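Local coordinates for glycerophosphodiester phosphodiesterase (Cytophaga hutchinsonii ATCC 33406, PDB 3CH0), which belongs to the glycerophosphoryl diester phosphodiesterase family, whose members are built on a TIM-type beta/alpha barrel, at residues 8-13 against 37-42; 131-136 against 169-174; 63-68 against 92-97; 96-101 against 109-114. One frame throughout, in Å; residues are numbered along the deposited sequence.

How the contacts relate
Followed from the N terminus, the four contacts close one after another; none nests inside another and none truly crosses. Contact 1 closes the first beta-alpha-beta unit of the barrel, bringing strand 39-46 beside strand 10-13. The chain then leaves the barrel, and contact 3 folds residues 63-68 against 92-97. Contact 4 starts where contact 3 ends, sharing Val96 and Gly97, and closes a short loop at 109-114; Asp95 OD1 to Ala112 N (3.1 Å) joins the two. Contact 2 returns to the barrel with strands 132-137 and 171-175. It meets contact 1 because strands 39-46 and 132-137 are neighbours, whereas the centres of contacts 2 and 3 lie about 26 Å apart.

Contact 1: residues 8-13 against 37-42; sequences SFDIQG and VTTLEF
Gln12 with Thr39 and Gly13 with Leu40 make a parallel beta pairing between adjacent strands of a TIM-type barrel, 10-13 and 39-46, joined through helix 26-35 as a beta-alpha-beta unit. The two short strands are twisted by 42°. Their ladder runs from Thr39 N to Ile11 O (3.1 Å), from Gly13 N to Thr39 O (3.0 Å) and from Glu41 N to Gly13 O (3.0 Å). Just before strand 39-46 a side chain extends it: Thr38 OG1, beside its own backbone N (chi1 -47°), accepts from Ile11 N at 3.0 Å. On the face bearing Gln12 and Thr39 the polar groups hold one another in place. The Gln12 chain runs alongside Thr39 in the same direction, with CD 3.7 Å from Thr39 CG2, and its OE1 accepts from Asn134 ND2 on the next-but-one strand. Its NE2 reaches Asp10 OD2 at 2.9 Å from above the carboxylate plane, so both ends of the amide are held. Glu41 turns away toward Gln174 and a bound citric acid. The other carboxylate oxygen of the aspartate, Asp10 OD1, accepts a hydrogen bond from Thr39 OG1 on its syn side at 2.6 Å.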
loop_
_atom_site.group_PDB
_atom_site.type_symbol
_atom_site.label_atom_id
_atom_site.label_comp_id
_atom_site.label_asym_id
_atom_site.label_seq_id
_atom_site.Cartn_x
_atom_site.Cartn_y
_atom_site.Cartn_z
ATOM N N SER A 8 -10.023 8.080 16.613
ATOM C CA SER A 8 -9.810 8.288 15.189
ATOM C C SER A 8 -8.453 7.808 14.677
ATOM O O SER A 8 -8.084 8.201 13.586
ATOM C CB SER A 8 -9.979 9.765 14.831
ATOM O OG SER A 8 -11.269 10.221 15.256
ATOM N N PHE A 9 -7.761 6.978 15.447
ATOM C CA PHE A 9 -6.468 6.424 15.025
ATOM C C PHE A 9 -6.659 5.487 13.819
ATOM O O PHE A 9 -7.620 4.675 13.811
ATOM C CB PHE A 9 -5.886 5.656 16.197
ATOM C CG PHE A 9 -4.399 5.372 16.064
ATOM C CD1 PHE A 9 -3.461 6.359 16.294
ATOM C CD2 PHE A 9 -3.947 4.108 15.698
ATOM C CE1 PHE A 9 -2.094 6.074 16.210
ATOM C CE2 PHE A 9 -2.585 3.836 15.619
ATOM C CZ PHE A 9 -1.668 4.797 15.873
ATOM N N ASP A 10 -5.734 5.549 12.869
ATOM C CA ASP A 10 -5.841 4.762 11.630
ATOM C C ASP A 10 -4.924 3.536 11.686
ATOM O O ASP A 10 -3.720 3.660 11.506
ATOM C CB ASP A 10 -5.498 5.654 10.444
ATOM C CG ASP A 10 -5.786 5.008 9.131
ATOM O OD1 ASP A 10 -6.246 3.849 9.107
ATOM O OD2 ASP A 10 -5.566 5.694 8.110
ATOM N N ILE A 11 -5.505 2.372 11.975
ATOM C CA ILE A 11 -4.809 1.085 11.946
ATOM C C ILE A 11 -4.868 0.568 10.503
ATOM O O ILE A 11 -5.930 0.211 10.037
ATOM C CB ILE A 11 -5.472 0.039 12.879
ATOM C CG1 ILE A 11 -5.399 0.507 14.329
ATOM C CG2 ILE A 11 -4.816 -1.320 12.735
ATOM C CD1 ILE A 11 -6.320 -0.253 15.257
ATOM N N GLN A 12 -3.707 0.538 9.834
ATOM C CA GLN A 12 -3.591 0.132 8.439
ATOM C C GLN A 12 -2.921 -1.240 8.349
ATOM O O GLN A 12 -1.798 -1.424 8.825
ATOM C CB GLN A 12 -2.812 1.104 7.548
ATOM C CG GLN A 12 -3.321 2.519 7.635
ATOM C CD GLN A 12 -3.059 3.322 6.364
ATOM O OE1 GLN A 12 -2.455 2.810 5.410
ATOM N NE2 GLN A 12 -3.519 4.556 6.340
ATOM N N GLY A 13 -3.580 -2.183 7.697
ATOM C CA GLY A 13 -2.981 -3.482 7.410
ATOM C C GLY A 13 -2.122 -3.406 6.170
ATOM O O GLY A 13 -2.632 -3.189 5.078
ATOM N N VAL A 37 -9.283 -3.885 11.023
ATOM C CA VAL A 37 -8.475 -2.724 10.691
ATOM C C VAL A 37 -9.282 -1.538 10.201
ATOM O O VAL A 37 -10.382 -1.692 9.639
ATOM C CB VAL A 37 -7.372 -3.038 9.668
ATOM C CG1 VAL A 37 -6.492 -4.189 10.219
ATOM C CG2 VAL A 37 -7.925 -3.354 8.261
ATOM N N THR A 38 -8.735 -0.344 10.367
ATOM C CA THR A 38 -9.401 0.824 9.877
ATOM C C THR A 38 -9.304 0.880 8.329
ATOM O O THR A 38 -10.235 1.311 7.639
ATOM C CB THR A 38 -8.692 2.074 10.421
ATOM O OG1 THR A 38 -8.456 1.963 11.816
ATOM C CG2 THR A 38 -9.496 3.348 10.043
ATOM N N THR A 39 -8.138 0.474 7.817
ATOM C CA THR A 39 -7.733 0.707 6.426
ATOM C C THR A 39 -6.983 -0.494 5.877
ATOM O O THR A 39 -6.112 -1.075 6.578
ATOM C CB THR A 39 -6.784 1.905 6.398
ATOM O OG1 THR A 39 -7.464 3.054 6.948
ATOM C CG2 THR A 39 -6.282 2.289 4.970
ATOM N N LEU A 40 -7.338 -0.858 4.658
ATOM C CA LEU A 40 -6.551 -1.829 3.899
ATOM C C LEU A 40 -5.516 -1.001 3.129
ATOM O O LEU A 40 -5.893 -0.112 2.366
ATOM C CB LEU A 40 -7.422 -2.572 2.920
ATOM C CG LEU A 40 -8.645 -3.313 3.525
ATOM C CD1 LEU A 40 -9.472 -3.954 2.394
ATOM C CD2 LEU A 40 -8.150 -4.369 4.497
ATOM N N GLU A 41 -4.254 -1.329 3.311
ATOM C CA GLU A 41 -3.148 -0.716 2.617
ATOM C C GLU A 41 -2.649 -1.698 1.520
ATOM O O GLU A 41 -2.598 -2.925 1.714
ATOM C CB GLU A 41 -2.035 -0.334 3.591
ATOM C CG GLU A 41 -0.881 0.480 3.001
ATOM C CD GLU A 41 0.080 -0.291 2.135
ATOM O OE1 GLU A 41 0.208 -1.547 2.198
ATOM O OE2 GLU A 41 0.824 0.352 1.353
ATOM N N PHE A 42 -2.326 -1.195 0.335
ATOM C CA PHE A 42 -1.984 -2.087 -0.755
ATOM C C PHE A 42 -1.354 -1.280 -1.876
ATOM O O PHE A 42 -1.320 -0.073 -1.844
ATOM C CB PHE A 42 -3.224 -2.831 -1.288
ATOM C CG PHE A 42 -4.352 -1.892 -1.606
ATOM C CD1 PHE A 42 -5.250 -1.506 -0.629
ATOM C CD2 PHE A 42 -4.523 -1.371 -2.905
ATOM C CE1 PHE A 42 -6.236 -0.602 -0.877
ATOM C CE2 PHE A 42 -5.501 -0.439 -3.174
ATOM C CZ PHE A 42 -6.365 -0.061 -2.167
#

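Contact 2: residues 131-136 against 169-174; sequences IQYNGE and DRFTLQ. With EDO (1,2-ethanediol), chain O.
Arg170 wraps its side chain around the carbonyl of Ile131 where two parallel strands of the TIM-type barrel, 132-137 and 171-175, begin their pairing; helix 151-164 links them as a beta-alpha-beta unit. Its CB lies 3.6 Å from Ile131 O and also near Gln132 CG. CG is a little farther from that oxygen, and CD returns to 3.4 Å from Ile131 O. The chain then bends (chi3 -70°), and NH1 donates to Ile131 O at 2.9 Å; NH1 lies in the carbonyl plane, and the oxygen close to the guanidinium plane. NH1 also approaches Tyr133 CE1 and forms a salt bridge with Glu125, which accepts from Tyr133 OH. Farther along, the rings of Tyr133 and Phe171 lie almost parallel (16°) but slid apart, Phe171 CD2 resting 3.4 Å from Tyr133 CB. Five residue pairs are in register, with bonds such as Gln174 N to Gly135 O (2.9 Å). The Asn134 and Gln174 side chains cross at about a right angle, amide planes 31° apart. Asn134 ND2 bonds to Gln12 OE1 and Gln174 NE2 to Glu41 OE2; water 2 bridges them, accepting from Asn134 ND2 at 3.1 Å and donating to Gln174 OE1 at 2.7 Å.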
loop_
_atom_site.group_PDB
_atom_site.type_symbol
_atom_site.label_atom_id
_atom_site.label_comp_id
_atom_site.label_asym_id
_atom_site.label_seq_id
_atom_site.Cartn_x
_atom_site.Cartn_y
_atom_site.Cartn_z
ATOM N N ILE A 131 -14.978 0.524 5.770
ATOM C CA ILE A 131 -13.543 0.264 5.505
ATOM C C ILE A 131 -12.948 1.404 4.666
ATOM O O ILE A 131 -13.567 1.941 3.757
ATOM C CB ILE A 131 -13.309 -1.107 4.810
ATOM C CG1 ILE A 131 -11.823 -1.496 4.759
ATOM C CG2 ILE A 131 -13.942 -1.123 3.388
ATOM C CD1 ILE A 131 -11.188 -1.751 6.116
ATOM N N GLN A 132 -11.703 1.739 4.963
ATOM C CA GLN A 132 -10.940 2.699 4.202
ATOM C C GLN A 132 -9.814 1.984 3.435
ATOM O O GLN A 132 -9.438 0.841 3.754
ATOM C CB GLN A 132 -10.414 3.814 5.129
ATOM C CG GLN A 132 -11.529 4.675 5.652
ATOM C CD GLN A 132 -11.134 5.633 6.713
ATOM O OE1 GLN A 132 -11.374 5.383 7.903
ATOM N NE2 GLN A 132 -10.531 6.739 6.327
ATOM N N TYR A 133 -9.288 2.676 2.415
ATOM C CA TYR A 133 -8.312 2.153 1.503
ATOM C C TYR A 133 -7.134 3.141 1.437
ATOM O O TYR A 133 -7.348 4.345 1.370
ATOM C CB TYR A 133 -8.922 2.068 0.116
ATOM C CG TYR A 133 -10.139 1.224 -0.010
ATOM C CD1 TYR A 133 -11.424 1.745 0.257
ATOM C CD2 TYR A 133 -10.054 -0.094 -0.411
ATOM C CE1 TYR A 133 -12.546 0.943 0.143
ATOM C CE2 TYR A 133 -11.174 -0.890 -0.599
ATOM C CZ TYR A 133 -12.430 -0.379 -0.266
ATOM O OH TYR A 133 -13.525 -1.227 -0.467
ATOM N N ASN A 134 -5.922 2.593 1.357
ATOM C CA ASN A 134 -4.736 3.379 1.107
ATOM C C ASN A 134 -3.981 2.650 0.023
ATOM O O ASN A 134 -3.300 1.623 0.279
ATOM C CB ASN A 134 -3.924 3.490 2.390
ATOM C CG ASN A 134 -2.752 4.440 2.251
ATOM O OD1 ASN A 134 -2.617 5.098 1.183
ATOM N ND2 ASN A 134 -1.831 4.421 3.225
ATOM N N GLY A 135 -4.130 3.135 -1.216
ATOM C CA GLY A 135 -3.567 2.468 -2.374
ATOM C C GLY A 135 -2.401 3.193 -2.964
ATOM O O GLY A 135 -2.503 4.366 -3.252
ATOM N N GLU A 136 -1.323 2.436 -3.183
ATOM C CA GLU A 136 -0.040 3.005 -3.642
ATOM C C GLU A 136 0.117 2.880 -5.129
ATOM O O GLU A 136 0.078 1.790 -5.674
ATOM C CB GLU A 136 1.163 2.361 -2.917
ATOM C CG GLU A 136 2.511 3.061 -3.265
ATOM C CD GLU A 136 3.679 2.638 -2.455
ATOM O OE1 GLU A 136 3.525 1.949 -1.433
ATOM O OE2 GLU A 136 4.818 2.996 -2.919
ATOM N N ASP A 169 -14.592 8.835 -1.031
ATOM C CA ASP A 169 -14.449 9.492 0.254
ATOM C C ASP A 169 -13.815 8.609 1.321
ATOM O O ASP A 169 -13.554 9.084 2.405
ATOM C CB ASP A 169 -15.774 10.060 0.754
ATOM C CG ASP A 169 -16.296 11.176 -0.137
ATOM O OD1 ASP A 169 -15.483 11.862 -0.822
ATOM O OD2 ASP A 169 -17.523 11.381 -0.118
ATOM N N ARG A 170 -13.587 7.332 0.990
ATOM C CA ARG A 170 -12.900 6.396 1.887
ATOM C C ARG A 170 -11.543 5.935 1.314
ATOM O O ARG A 170 -11.003 4.951 1.765
ATOM C CB ARG A 170 -13.798 5.185 2.206
ATOM C CG ARG A 170 -14.865 5.577 3.204
ATOM C CD ARG A 170 -15.811 4.465 3.562
ATOM N NE ARG A 170 -16.684 4.131 2.466
ATOM C CZ ARG A 170 -16.708 2.983 1.794
ATOM N NH1 ARG A 170 -15.913 1.954 2.078
ATOM N NH2 ARG A 170 -17.591 2.822 0.815
ATOM N N PHE A 171 -11.048 6.674 0.323
ATOM C CA PHE A 171 -9.866 6.306 -0.413
ATOM C C PHE A 171 -8.755 7.320 -0.216
ATOM O O PHE A 171 -8.961 8.533 -0.332
ATOM C CB PHE A 171 -10.120 6.187 -1.919
ATOM C CG PHE A 171 -9.161 5.229 -2.565
ATOM C CD1 PHE A 171 -7.892 5.667 -2.958
ATOM C CD2 PHE A 171 -9.465 3.879 -2.710
ATOM C CE1 PHE A 171 -6.947 4.722 -3.469
ATOM C CE2 PHE A 171 -8.541 3.008 -3.241
ATOM C CZ PHE A 171 -7.318 3.433 -3.618
ATOM N N THR A 172 -7.549 6.834 0.096
ATOM C CA THR A 172 -6.338 7.656 0.021
ATOM C C THR A 172 -5.402 7.075 -0.993
ATOM O O THR A 172 -5.217 5.863 -1.013
ATOM C CB THR A 172 -5.605 7.698 1.397
ATOM O OG1 THR A 172 -6.535 8.170 2.389
ATOM C CG2 THR A 172 -4.357 8.583 1.368
ATOM N N LEU A 173 -4.853 7.923 -1.855
ATOM C CA LEU A 173 -3.922 7.517 -2.900
ATOM C C LEU A 173 -2.536 7.925 -2.391
ATOM O O LEU A 173 -2.304 9.097 -2.094
ATOM C CB LEU A 173 -4.226 8.221 -4.232
ATOM C CG LEU A 173 -3.517 7.721 -5.471
ATOM C CD1 LEU A 173 -1.999 8.023 -5.426
ATOM C CD2 LEU A 173 -3.871 6.236 -5.801
ATOM N N GLN A 174 -1.650 6.947 -2.257
ATOM C CA GLN A 174 -0.316 7.198 -1.739
ATOM C C GLN A 174 0.704 6.957 -2.802
ATOM O O GLN A 174 0.517 6.165 -3.722
ATOM C CB GLN A 174 0.035 6.356 -0.519
ATOM C CG GLN A 174 -0.045 4.877 -0.789
ATOM C CD GLN A 174 0.234 3.949 0.400
ATOM O OE1 GLN A 174 0.972 4.307 1.331
ATOM N NE2 GLN A 174 -0.245 2.681 0.286
HETATM C C1 EDO O . -8.492 8.121 9.596
HETATM O O1 EDO O . -8.938 8.105 8.227
HETATM C C2 EDO O . -9.133 7.018 10.449
HETATM O O2 EDO O . -10.572 7.078 10.361
HETATM O O HOH W 1 -8.112 6.166 3.300
HETATM O O HOH W 2 0.678 6.220 3.245
#

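Contact 3: residues 63-68 against 92-97; sequences EITMMV and KEIDVG. With EDO (1,2-ethanediol), chain G; EDO (1,2-ethanediol), chain M.
Asp95 OD2 is approached from several directions, and one of its likely partners, water 3 at 2.7 Å, also reaches Ile64 and Met66 of the facing segment. The contact lies outside the barrel, in the excursion between strand 52-54 and helix 117-127, consistent with the insertion that members of this family carry after the second barrel strand. Gly97 N donates to Asp95 OD2 at 2.9 Å from above the carboxylate plane, an Asx turn, and Met98 N adds a further bond. With CG anti to the backbone N (chi1 -177°), the Asp95 carboxylate swings toward residues 63-68. Water 3 accepts from Met66 N, but it has more acceptors around it than protons to give, so its bonds to Asp95 OD2 and to Ile64 O may each be absent at a given moment.

Direct hydrogen bonding between 63-68 and 92-97 is absent, and a second water takes its place: water 4 accepts from the selenomethionine Met67 N and donates to Asp95 O at 2.7 Å. The touching parts, 64-68 and 94-97, run in roughly opposite directions (161°). Val96 CA points its hydrogen at Ile64 O, 3.3 Å away. Apolar branches fill the rest. Thr65 turns its methyl CG2 to Ile94 CG2 at 3.6 Å, while its hydroxyl bonds to His61 O. Ile64 lies alongside Val96, its CD1 4.1 Å from Val96 CB. Ile94 crosses Val68 obliquely. Phe60 packs on both Thr65 and Ile94. At the Val68 end of the contact, Ile94 CD1 meets Val68 CG1 at 3.8 Å.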
loop_
_atom_site.group_PDB
_atom_site.type_symbol
_atom_site.label_atom_id
_atom_site.label_comp_id
_atom_site.label_asym_id
_atom_site.label_seq_id
_atom_site.Cartn_x
_atom_site.Cartn_y
_atom_site.Cartn_z
ATOM N N GLU A 63 10.672 -13.257 -3.591
ATOM C CA GLU A 63 10.420 -13.611 -2.240
ATOM C C GLU A 63 9.097 -14.316 -2.129
ATOM O O GLU A 63 8.891 -15.060 -1.153
ATOM C CB GLU A 63 10.460 -12.395 -1.310
ATOM C CG GLU A 63 11.877 -11.921 -1.118
ATOM C CD GLU A 63 11.970 -10.778 -0.108
ATOM O OE1 GLU A 63 11.163 -9.828 -0.217
ATOM O OE2 GLU A 63 12.823 -10.823 0.809
ATOM N N ILE A 64 8.212 -14.077 -3.094
ATOM C CA ILE A 64 6.837 -14.561 -2.951
ATOM C C ILE A 64 6.387 -15.553 -4.012
ATOM O O ILE A 64 5.308 -16.195 -3.857
ATOM C CB ILE A 64 5.829 -13.370 -2.889
ATOM C CG1 ILE A 64 5.771 -12.599 -4.222
ATOM C CG2 ILE A 64 6.171 -12.439 -1.707
ATOM C CD1 ILE A 64 4.657 -11.493 -4.318
ATOM N N THR A 65 7.140 -15.641 -5.115
ATOM C CA THR A 65 6.668 -16.304 -6.325
ATOM C C THR A 65 7.471 -17.607 -6.535
ATOM O O THR A 65 8.653 -17.590 -6.767
ATOM C CB THR A 65 6.807 -15.431 -7.603
ATOM O OG1 THR A 65 6.257 -14.120 -7.383
ATOM C CG2 THR A 65 6.087 -16.095 -8.755
HETATM N N MSE A 66 6.773 -18.740 -6.450
HETATM C CA MSE A 66 7.450 -20.023 -6.681
HETATM C C MSE A 66 8.035 -20.187 -8.072
HETATM O O MSE A 66 9.181 -20.579 -8.214
HETATM C CB MSE A 66 6.454 -21.174 -6.418
HETATM C CG MSE A 66 7.098 -22.548 -6.447
HETATM SE SE MSE A 66 8.002 -22.735 -4.789
HETATM C CE MSE A 66 6.320 -23.020 -3.875
HETATM N N MSE A 67 7.216 -19.908 -9.062
HETATM C CA MSE A 67 7.532 -20.237 -10.460
HETATM C C MSE A 67 6.690 -19.443 -11.452
HETATM O O MSE A 67 5.497 -19.193 -11.218
HETATM C CB MSE A 67 7.375 -21.775 -10.641
HETATM C CG MSE A 67 6.694 -22.264 -11.914
HETATM SE SE MSE A 67 6.103 -24.147 -11.800
HETATM C CE MSE A 67 6.712 -24.474 -9.913
ATOM N N VAL A 68 7.315 -19.021 -12.560
ATOM C CA VAL A 68 6.592 -18.384 -13.641
ATOM C C VAL A 68 6.902 -19.155 -14.932
ATOM O O VAL A 68 8.082 -19.349 -15.264
ATOM C CB VAL A 68 6.992 -16.888 -13.815
ATOM C CG1 VAL A 68 6.267 -16.280 -15.057
ATOM C CG2 VAL A 68 6.687 -16.114 -12.526
ATOM N N LYS A 92 -2.898 -13.985 -13.538
ATOM C CA LYS A 92 -3.792 -14.605 -12.532
ATOM C C LYS A 92 -3.525 -16.120 -12.340
ATOM O O LYS A 92 -4.070 -16.752 -11.424
ATOM C CB LYS A 92 -5.261 -14.325 -12.856
ATOM C CG LYS A 92 -5.867 -15.186 -13.940
ATOM C CD LYS A 92 -7.324 -14.803 -14.204
ATOM C CE LYS A 92 -8.002 -15.853 -15.102
ATOM N NZ LYS A 92 -9.450 -15.573 -15.326
ATOM N N GLU A 93 -2.676 -16.678 -13.177
ATOM C CA GLU A 93 -2.318 -18.089 -13.083
ATOM C C GLU A 93 -1.127 -18.423 -12.225
ATOM O O GLU A 93 -0.826 -19.604 -12.030
ATOM C CB GLU A 93 -2.122 -18.668 -14.488
ATOM C CG GLU A 93 -3.391 -18.601 -15.326
ATOM C CD GLU A 93 -4.615 -19.335 -14.708
ATOM O OE1 GLU A 93 -4.408 -20.348 -13.989
ATOM O OE2 GLU A 93 -5.770 -18.900 -14.935
ATOM N N ILE A 94 -0.480 -17.409 -11.636
ATOM C CA ILE A 94 0.814 -17.576 -11.010
ATOM C C ILE A 94 0.646 -17.459 -9.478
ATOM O O ILE A 94 0.108 -16.446 -8.949
ATOM C CB ILE A 94 1.794 -16.500 -11.530
ATOM C CG1 ILE A 94 2.053 -16.724 -13.042
ATOM C CG2 ILE A 94 3.082 -16.548 -10.767
ATOM C CD1 ILE A 94 2.699 -15.569 -13.820
ATOM N N ASP A 95 1.053 -18.504 -8.763
ATOM C CA ASP A 95 0.943 -18.483 -7.341
ATOM C C ASP A 95 1.923 -17.524 -6.691
ATOM O O ASP A 95 3.131 -17.535 -7.021
ATOM C CB ASP A 95 1.183 -19.878 -6.788
ATOM C CG ASP A 95 1.009 -19.927 -5.292
ATOM O OD1 ASP A 95 -0.162 -20.154 -4.837
ATOM O OD2 ASP A 95 1.967 -19.689 -4.560
ATOM N N VAL A 96 1.395 -16.718 -5.760
ATOM C CA VAL A 96 2.194 -15.831 -4.914
ATOM C C VAL A 96 1.907 -16.014 -3.432
ATOM O O VAL A 96 1.964 -15.063 -2.637
ATOM C CB VAL A 96 1.980 -14.370 -5.360
ATOM C CG1 VAL A 96 2.594 -14.161 -6.776
ATOM C CG2 VAL A 96 0.520 -13.990 -5.249
ATOM N N GLY A 97 1.609 -17.251 -3.027
ATOM C CA GLY A 97 1.366 -17.505 -1.631
ATOM C C GLY A 97 2.023 -18.710 -0.958
ATOM O O GLY A 97 2.168 -18.776 0.271
HETATM C C1 EDO G . 1.209 -21.709 -10.279
HETATM O O1 EDO G . 2.246 -20.713 -10.434
HETATM C C2 EDO G . 1.431 -22.977 -11.114
HETATM O O2 EDO G . 0.217 -23.757 -11.255
HETATM C C1 EDO M . 10.728 -24.485 -7.848
HETATM O O1 EDO M . 10.087 -23.345 -8.424
HETATM C C2 EDO M . 10.835 -25.530 -8.955
HETATM O O2 EDO M . 11.610 -25.045 -10.090
HETATM O O HOH W 3 4.567 -18.899 -4.473
HETATM O O HOH W 4 4.327 -19.491 -8.498
#

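Contact 4: residues 96-101 against 109-114; sequences VGMKTH and KVPAVK
The loop between helix 88-91 and helix 117-127 doubles back here, and the ammonium of Lys109 fastens it to the carbonyls of Gly97 and Lys99. The Lys109 chain bends at chi2 and again at chi3 (92°), which curls it over the 97-99 backbone instead of letting it extend outward. On the way its CD passes 3.4 Å from Met98 O. At the tip, NZ donates to Gly97 O at 2.8 Å and to Lys99 O, also at 2.8 Å. Both carbonyls are met from 46° above their planes. Gln107 OE1 is a third partner, so NZ has three acceptors, one for each hydrogen of an ammonium group.

A single backbone bond ties the other end, from Val96 N to Ala112 O at 2.8 Å and nearly straight (168°). Neither segment is helix or strand: this is irregular structure outside the strands of the TIM-type barrel, leading toward helix 117-127. Gly97 sits tightly against the facing backbone, its CA 3.3 Å from Val110 O, a CA-H...O contact.

The selenomethionine Met98 starts out away from residues 109-114, but its bends at chi2 and chi3 lay SE against the peptide link between Val110 and Pro111, 3.5 Å from Val110 C. The same SE touches Pro111 CD at 3.8 Å. Lys114 crosses Val96 at about a right angle and sends its NZ on to Ser55 OG, with CE passing 4.1 Å from Val96 CG1.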
loop_
_atom_site.group_PDB
_atom_site.type_symbol
_atom_site.label_atom_id
_atom_site.label_comp_id
_atom_site.label_asym_id
_atom_site.label_seq_id
_atom_site.Cartn_x
_atom_site.Cartn_y
_atom_site.Cartn_z
ATOM N N VAL A 96 1.395 -16.718 -5.760
ATOM C CA VAL A 96 2.194 -15.831 -4.914
ATOM C C VAL A 96 1.907 -16.014 -3.432
ATOM O O VAL A 96 1.964 -15.063 -2.637
ATOM C CB VAL A 96 1.980 -14.370 -5.360
ATOM C CG1 VAL A 96 2.594 -14.161 -6.776
ATOM C CG2 VAL A 96 0.520 -13.990 -5.249
ATOM N N GLY A 97 1.609 -17.251 -3.027
ATOM C CA GLY A 97 1.366 -17.505 -1.631
ATOM C C GLY A 97 2.023 -18.710 -0.958
ATOM O O GLY A 97 2.168 -18.776 0.271
HETATM N N MSE A 98 2.400 -19.687 -1.783
HETATM C CA MSE A 98 2.950 -20.925 -1.228
HETATM C C MSE A 98 4.433 -20.941 -0.948
HETATM O O MSE A 98 4.943 -21.804 -0.214
HETATM C CB MSE A 98 2.635 -22.096 -2.174
HETATM C CG MSE A 98 1.188 -22.432 -2.234
HETATM SE SE MSE A 98 0.423 -23.041 -0.498
HETATM C CE MSE A 98 1.588 -24.607 -0.154
ATOM N N LYS A 99 5.163 -20.035 -1.583
ATOM C CA LYS A 99 6.582 -19.929 -1.309
ATOM C C LYS A 99 6.868 -19.311 0.043
ATOM O O LYS A 99 6.306 -18.297 0.416
ATOM C CB LYS A 99 7.301 -19.104 -2.382
ATOM C CG LYS A 99 8.820 -19.165 -2.303
ATOM C CD LYS A 99 9.416 -18.435 -3.497
ATOM C CE LYS A 99 10.906 -18.614 -3.686
ATOM N NZ LYS A 99 11.325 -17.991 -4.983
ATOM N N THR A 100 7.807 -19.883 0.790
ATOM C CA THR A 100 8.224 -19.323 2.034
ATOM C C THR A 100 8.919 -17.974 1.863
ATOM O O THR A 100 9.838 -17.863 1.063
ATOM C CB THR A 100 9.164 -20.264 2.794
ATOM O OG1 THR A 100 8.439 -21.470 3.049
ATOM C CG2 THR A 100 9.607 -19.634 4.090
ATOM N N HIS A 101 8.403 -16.966 2.570
ATOM C CA HIS A 101 8.965 -15.629 2.572
ATOM C C HIS A 101 10.068 -15.564 3.620
ATOM O O HIS A 101 9.777 -15.656 4.803
ATOM C CB HIS A 101 7.859 -14.583 2.870
ATOM C CG HIS A 101 8.273 -13.183 2.529
ATOM N ND1 HIS A 101 9.550 -12.698 2.779
ATOM C CD2 HIS A 101 7.599 -12.179 1.920
ATOM C CE1 HIS A 101 9.617 -11.440 2.363
ATOM N NE2 HIS A 101 8.459 -11.112 1.809
ATOM N N LYS A 109 1.035 -20.256 4.694
ATOM C CA LYS A 109 1.170 -20.656 3.322
ATOM C C LYS A 109 -0.126 -21.206 2.818
ATOM O O LYS A 109 -0.588 -22.261 3.275
ATOM C CB LYS A 109 2.306 -21.703 3.163
ATOM C CG LYS A 109 3.640 -21.259 3.609
ATOM C CD LYS A 109 4.236 -20.193 2.673
ATOM C CE LYS A 109 3.905 -18.788 3.135
ATOM N NZ LYS A 109 4.101 -17.798 2.076
ATOM N N VAL A 110 -0.711 -20.484 1.858
ATOM C CA VAL A 110 -1.965 -20.804 1.197
ATOM C C VAL A 110 -1.862 -20.428 -0.273
ATOM O O VAL A 110 -1.106 -19.502 -0.648
ATOM C CB VAL A 110 -3.189 -20.074 1.801
ATOM C CG1 VAL A 110 -3.472 -20.545 3.271
ATOM C CG2 VAL A 110 -2.995 -18.548 1.756
ATOM N N PRO A 111 -2.527 -21.180 -1.145
ATOM C CA PRO A 111 -2.565 -20.814 -2.569
ATOM C C PRO A 111 -3.165 -19.414 -2.726
ATOM O O PRO A 111 -4.192 -19.105 -2.101
ATOM C CB PRO A 111 -3.494 -21.872 -3.209
ATOM C CG PRO A 111 -3.416 -23.029 -2.247
ATOM C CD PRO A 111 -3.302 -22.416 -0.862
ATOM N N ALA A 112 -2.488 -18.546 -3.504
ATOM C CA ALA A 112 -3.008 -17.220 -3.753
ATOM C C ALA A 112 -2.479 -16.693 -5.035
ATOM O O ALA A 112 -1.398 -17.104 -5.447
ATOM C CB ALA A 112 -2.624 -16.296 -2.591
ATOM N N VAL A 113 -3.248 -15.808 -5.648
ATOM C CA VAL A 113 -2.812 -15.124 -6.845
ATOM C C VAL A 113 -2.929 -13.628 -6.649
ATOM O O VAL A 113 -3.534 -13.172 -5.702
ATOM C CB VAL A 113 -3.565 -15.610 -8.100
ATOM C CG1 VAL A 113 -3.402 -17.160 -8.214
ATOM C CG2 VAL A 113 -5.057 -15.181 -8.058
ATOM N N LYS A 114 -2.316 -12.873 -7.556
ATOM C CA LYS A 114 -2.480 -11.408 -7.546
ATOM C C LYS A 114 -3.839 -11.032 -8.078
ATOM O O LYS A 114 -4.162 -11.355 -9.256
ATOM C CB LYS A 114 -1.402 -10.768 -8.437
ATOM C CG LYS A 114 0.008 -11.023 -7.970
ATOM C CD LYS A 114 1.031 -10.270 -8.820
ATOM C CE LYS A 114 2.446 -10.423 -8.348
ATOM N NZ LYS A 114 2.817 -9.687 -7.135
#